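Local coordinates for protein thiaminase-I (Naegleria gruberi, PDB 4HCW) that is a thiaminase-I, a two-lobed alpha/beta protein whose C-terminal helix packs across a helix of its thiaminase I-like domain, at residues A[154-166]-A[345-357]. Numbering follows the deposited sequence.
Sequences ASSSSFTVFGLYQ and EVKNCAGVLRPFL
V346 lays its CG2 over one face of the F162 ring, a CH-pi contact 3.8 Å from CG2 to the ring centroid, where helix 343-353, the last of this thiaminase, crosses helix 158-169 of its thiaminase I-like domain in an alpha-alpha packing. Short segments of the two helices cross at 76°, with axes 8.2 Å apart at their closest. F162 holds CG anti to its N (chi1 168°), which turns the ring across V346 and brings CD1 to C349; SG of C349 lies at the ring edge, 3.8 Å from CD1 of F162, a sulfur-aromatic contact, and the opposite face receives CG of Q166. A350 sits where the backbones come nearest, its small CB 3.5 Å from S158 O. Farther along, L353 sets CD2 over a face of Y165, 3.7 Å from the centroid, while its CB borders V161 CG1. That same CG1 also meets CD1 of L357, the last residue of the chain. Beyond the apolar patch R354, its chain bent at chi3, brings NH1 to S156 O in a weak, strongly bent bond. S156 has positive phi and is the C-prime residue of the Schellman motif ending helix 151-155; the arginine thus joins helix 343-353 to the turn before helix 158-169. In the second shell, L184 and I179 touch F162, T196 and Y199 pack on L357, and Y165 OH is hydrogen-bonded to N192 N.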
# COMPACT_ATOMS: atom_id res chain seq x y z
N ALA A 154 -1.10 13.41 -11.60
CA ALA A 154 -0.67 14.14 -12.78
C ALA A 154 -0.72 13.25 -14.02
O ALA A 154 -0.96 13.73 -15.13
CB ALA A 154 0.73 14.69 -12.58
N SER A 155 -0.49 11.96 -13.83
CA SER A 155 -0.50 11.00 -14.93
C SER A 155 -1.85 10.30 -15.04
O SER A 155 -2.10 9.58 -16.01
CB SER A 155 0.62 9.97 -14.76
OG SER A 155 0.46 9.25 -13.55
N SER A 156 -2.70 10.51 -14.04
CA SER A 156 -4.02 9.90 -13.98
C SER A 156 -3.96 8.38 -14.07
O SER A 156 -4.57 7.78 -14.97
CB SER A 156 -4.94 10.46 -15.07
OG SER A 156 -5.18 11.85 -14.86
N SER A 157 -3.23 7.76 -13.16
CA SER A 157 -3.14 6.30 -13.10
C SER A 157 -4.50 5.71 -12.75
O SER A 157 -5.20 6.24 -11.89
CB SER A 157 -2.10 5.87 -12.07
OG SER A 157 -0.82 6.39 -12.39
N SER A 158 -4.85 4.63 -13.42
CA SER A 158 -6.15 3.99 -13.25
C SER A 158 -6.45 3.67 -11.79
O SER A 158 -7.54 3.93 -11.29
CB SER A 158 -6.24 2.71 -14.09
OG SER A 158 -6.00 2.98 -15.46
N PHE A 159 -5.45 3.12 -11.10
CA PHE A 159 -5.60 2.72 -9.71
C PHE A 159 -5.74 3.93 -8.79
O PHE A 159 -6.36 3.84 -7.73
CB PHE A 159 -4.40 1.86 -9.29
CG PHE A 159 -4.61 1.11 -8.01
CD1 PHE A 159 -5.35 -0.06 -7.99
CD2 PHE A 159 -4.05 1.57 -6.83
CE1 PHE A 159 -5.54 -0.75 -6.82
CE2 PHE A 159 -4.24 0.88 -5.64
CZ PHE A 159 -4.98 -0.29 -5.64
N THR A 160 -5.16 5.05 -9.20
CA THR A 160 -5.21 6.28 -8.40
C THR A 160 -6.48 7.08 -8.69
O THR A 160 -7.10 7.62 -7.78
CB THR A 160 -3.97 7.16 -8.65
OG1 THR A 160 -2.78 6.38 -8.43
CG2 THR A 160 -3.97 8.35 -7.71
N VAL A 161 -6.85 7.14 -9.97
CA VAL A 161 -8.09 7.80 -10.38
C VAL A 161 -9.28 7.13 -9.71
O VAL A 161 -10.16 7.80 -9.16
CB VAL A 161 -8.27 7.76 -11.91
CG1 VAL A 161 -9.67 8.20 -12.29
CG2 VAL A 161 -7.22 8.63 -12.59
N PHE A 162 -9.30 5.80 -9.75
CA PHE A 162 -10.34 5.02 -9.10
C PHE A 162 -10.34 5.22 -7.59
O PHE A 162 -11.39 5.36 -6.97
CB PHE A 162 -10.17 3.53 -9.43
CG PHE A 162 -11.02 2.62 -8.59
CD1 PHE A 162 -12.35 2.43 -8.88
CD2 PHE A 162 -10.47 1.95 -7.51
CE1 PHE A 162 -13.13 1.59 -8.11
CE2 PHE A 162 -11.24 1.10 -6.73
CZ PHE A 162 -12.58 0.92 -7.03
N GLY A 163 -9.15 5.24 -7.00
CA GLY A 163 -9.00 5.35 -5.56
C GLY A 163 -9.47 6.68 -4.99
O GLY A 163 -10.29 6.71 -4.07
N LEU A 164 -8.94 7.77 -5.53
CA LEU A 164 -9.26 9.10 -5.02
C LEU A 164 -10.75 9.44 -5.14
O LEU A 164 -11.31 10.09 -4.27
CB LEU A 164 -8.43 10.17 -5.73
CG LEU A 164 -6.93 10.15 -5.44
CD1 LEU A 164 -6.27 11.36 -6.07
CD2 LEU A 164 -6.67 10.11 -3.94
N TYR A 165 -11.36 8.99 -6.23
CA TYR A 165 -12.79 9.22 -6.44
C TYR A 165 -13.61 8.56 -5.34
O TYR A 165 -14.50 9.18 -4.77
CB TYR A 165 -13.23 8.69 -7.81
CG TYR A 165 -14.71 8.86 -8.08
CD1 TYR A 165 -15.21 10.05 -8.60
CD2 TYR A 165 -15.60 7.83 -7.82
CE1 TYR A 165 -16.57 10.20 -8.85
CE2 TYR A 165 -16.96 7.97 -8.07
CZ TYR A 165 -17.43 9.16 -8.58
OH TYR A 165 -18.78 9.31 -8.83
N GLN A 166 -13.29 7.31 -5.03
CA GLN A 166 -14.01 6.56 -4.01
C GLN A 166 -13.72 7.08 -2.61
O GLN A 166 -14.58 7.01 -1.72
CB GLN A 166 -13.69 5.07 -4.11
CG GLN A 166 -14.10 4.44 -5.43
CD GLN A 166 -15.61 4.44 -5.64
OE1 GLN A 166 -16.38 4.47 -4.69
NE2 GLN A 166 -16.02 4.42 -6.90
N GLU A 345 -12.77 -4.00 -13.35
CA GLU A 345 -13.74 -2.96 -13.02
C GLU A 345 -13.05 -1.66 -12.59
O GLU A 345 -13.54 -0.57 -12.87
CB GLU A 345 -14.71 -3.43 -11.94
CG GLU A 345 -15.71 -4.49 -12.41
CD GLU A 345 -15.08 -5.86 -12.55
OE1 GLU A 345 -15.69 -6.73 -13.22
OE2 GLU A 345 -13.98 -6.08 -12.00
N VAL A 346 -11.91 -1.80 -11.91
CA VAL A 346 -11.14 -0.63 -11.47
C VAL A 346 -10.63 0.16 -12.67
O VAL A 346 -10.72 1.39 -12.70
CB VAL A 346 -9.96 -1.04 -10.55
CG1 VAL A 346 -9.00 0.12 -10.36
CG2 VAL A 346 -10.48 -1.54 -9.21
N LYS A 347 -10.10 -0.54 -13.67
CA LYS A 347 -9.61 0.09 -14.88
C LYS A 347 -10.76 0.70 -15.70
O LYS A 347 -10.61 1.78 -16.27
CB LYS A 347 -8.83 -0.90 -15.74
CG LYS A 347 -7.53 -1.39 -15.11
CD LYS A 347 -6.78 -2.32 -16.05
CE LYS A 347 -5.47 -2.78 -15.44
NZ LYS A 347 -4.72 -3.69 -16.35
N ASN A 348 -11.88 -0.01 -15.74
CA ASN A 348 -13.05 0.47 -16.47
C ASN A 348 -13.67 1.71 -15.82
O ASN A 348 -14.08 2.64 -16.51
CB ASN A 348 -14.11 -0.63 -16.59
CG ASN A 348 -14.11 -1.28 -17.97
OD1 ASN A 348 -13.94 -0.60 -18.98
ND2 ASN A 348 -14.31 -2.59 -18.00
N CYS A 349 -13.73 1.70 -14.50
CA CYS A 349 -14.26 2.84 -13.75
C CYS A 349 -13.36 4.05 -13.95
O CYS A 349 -13.84 5.17 -14.10
CB CYS A 349 -14.36 2.50 -12.26
SG CYS A 349 -14.95 3.86 -11.24
N ALA A 350 -12.05 3.82 -13.95
CA ALA A 350 -11.08 4.88 -14.17
C ALA A 350 -11.24 5.49 -15.55
O ALA A 350 -11.11 6.70 -15.73
CB ALA A 350 -9.68 4.35 -13.98
N GLY A 351 -11.54 4.64 -16.53
CA GLY A 351 -11.73 5.08 -17.90
C GLY A 351 -12.94 5.98 -18.06
O GLY A 351 -12.96 6.87 -18.89
N VAL A 352 -13.96 5.72 -17.24
CA VAL A 352 -15.18 6.53 -17.26
C VAL A 352 -14.93 7.89 -16.61
O VAL A 352 -15.38 8.92 -17.12
CB VAL A 352 -16.33 5.81 -16.54
CG1 VAL A 352 -17.54 6.73 -16.40
CG2 VAL A 352 -16.71 4.54 -17.28
N LEU A 353 -14.20 7.88 -15.50
CA LEU A 353 -13.97 9.08 -14.71
C LEU A 353 -13.05 10.10 -15.38
O LEU A 353 -13.28 11.30 -15.27
CB LEU A 353 -13.42 8.70 -13.33
CG LEU A 353 -14.35 7.91 -12.41
CD1 LEU A 353 -13.59 7.38 -11.21
CD2 LEU A 353 -15.53 8.76 -11.97
N ARG A 354 -12.01 9.61 -16.05
CA ARG A 354 -10.97 10.48 -16.62
C ARG A 354 -11.43 11.69 -17.46
O ARG A 354 -10.91 12.78 -17.27
CB ARG A 354 -9.91 9.66 -17.37
CG ARG A 354 -8.79 9.16 -16.48
CD ARG A 354 -7.53 8.83 -17.28
NE ARG A 354 -7.66 7.59 -18.02
CZ ARG A 354 -7.24 6.41 -17.59
NH1 ARG A 354 -6.65 6.31 -16.40
NH2 ARG A 354 -7.39 5.32 -18.33
N PRO A 355 -12.40 11.50 -18.38
CA PRO A 355 -12.85 12.67 -19.14
C PRO A 355 -13.46 13.76 -18.26
O PRO A 355 -13.44 14.93 -18.63
CB PRO A 355 -13.92 12.08 -20.06
CG PRO A 355 -13.54 10.66 -20.23
CD PRO A 355 -12.99 10.25 -18.90
N PHE A 356 -13.98 13.37 -17.10
CA PHE A 356 -14.60 14.32 -16.18
C PHE A 356 -13.59 14.89 -15.18
O PHE A 356 -13.97 15.45 -14.15
CB PHE A 356 -15.76 13.66 -15.43
CG PHE A 356 -16.83 13.13 -16.33
CD1 PHE A 356 -17.90 13.93 -16.71
CD2 PHE A 356 -16.78 11.83 -16.81
CE1 PHE A 356 -18.88 13.45 -17.54
CE2 PHE A 356 -17.76 11.34 -17.64
CZ PHE A 356 -18.82 12.15 -18.01
N LEU A 357 -12.31 14.74 -15.49
CA LEU A 357 -11.25 15.21 -14.60
C LEU A 357 -10.32 16.19 -15.32
O LEU A 357 -10.77 17.19 -15.88
CB LEU A 357 -10.44 14.03 -14.05
CG LEU A 357 -11.25 12.93 -13.37
CD1 LEU A 357 -10.35 11.81 -12.89
CD2 LEU A 357 -12.07 13.49 -12.22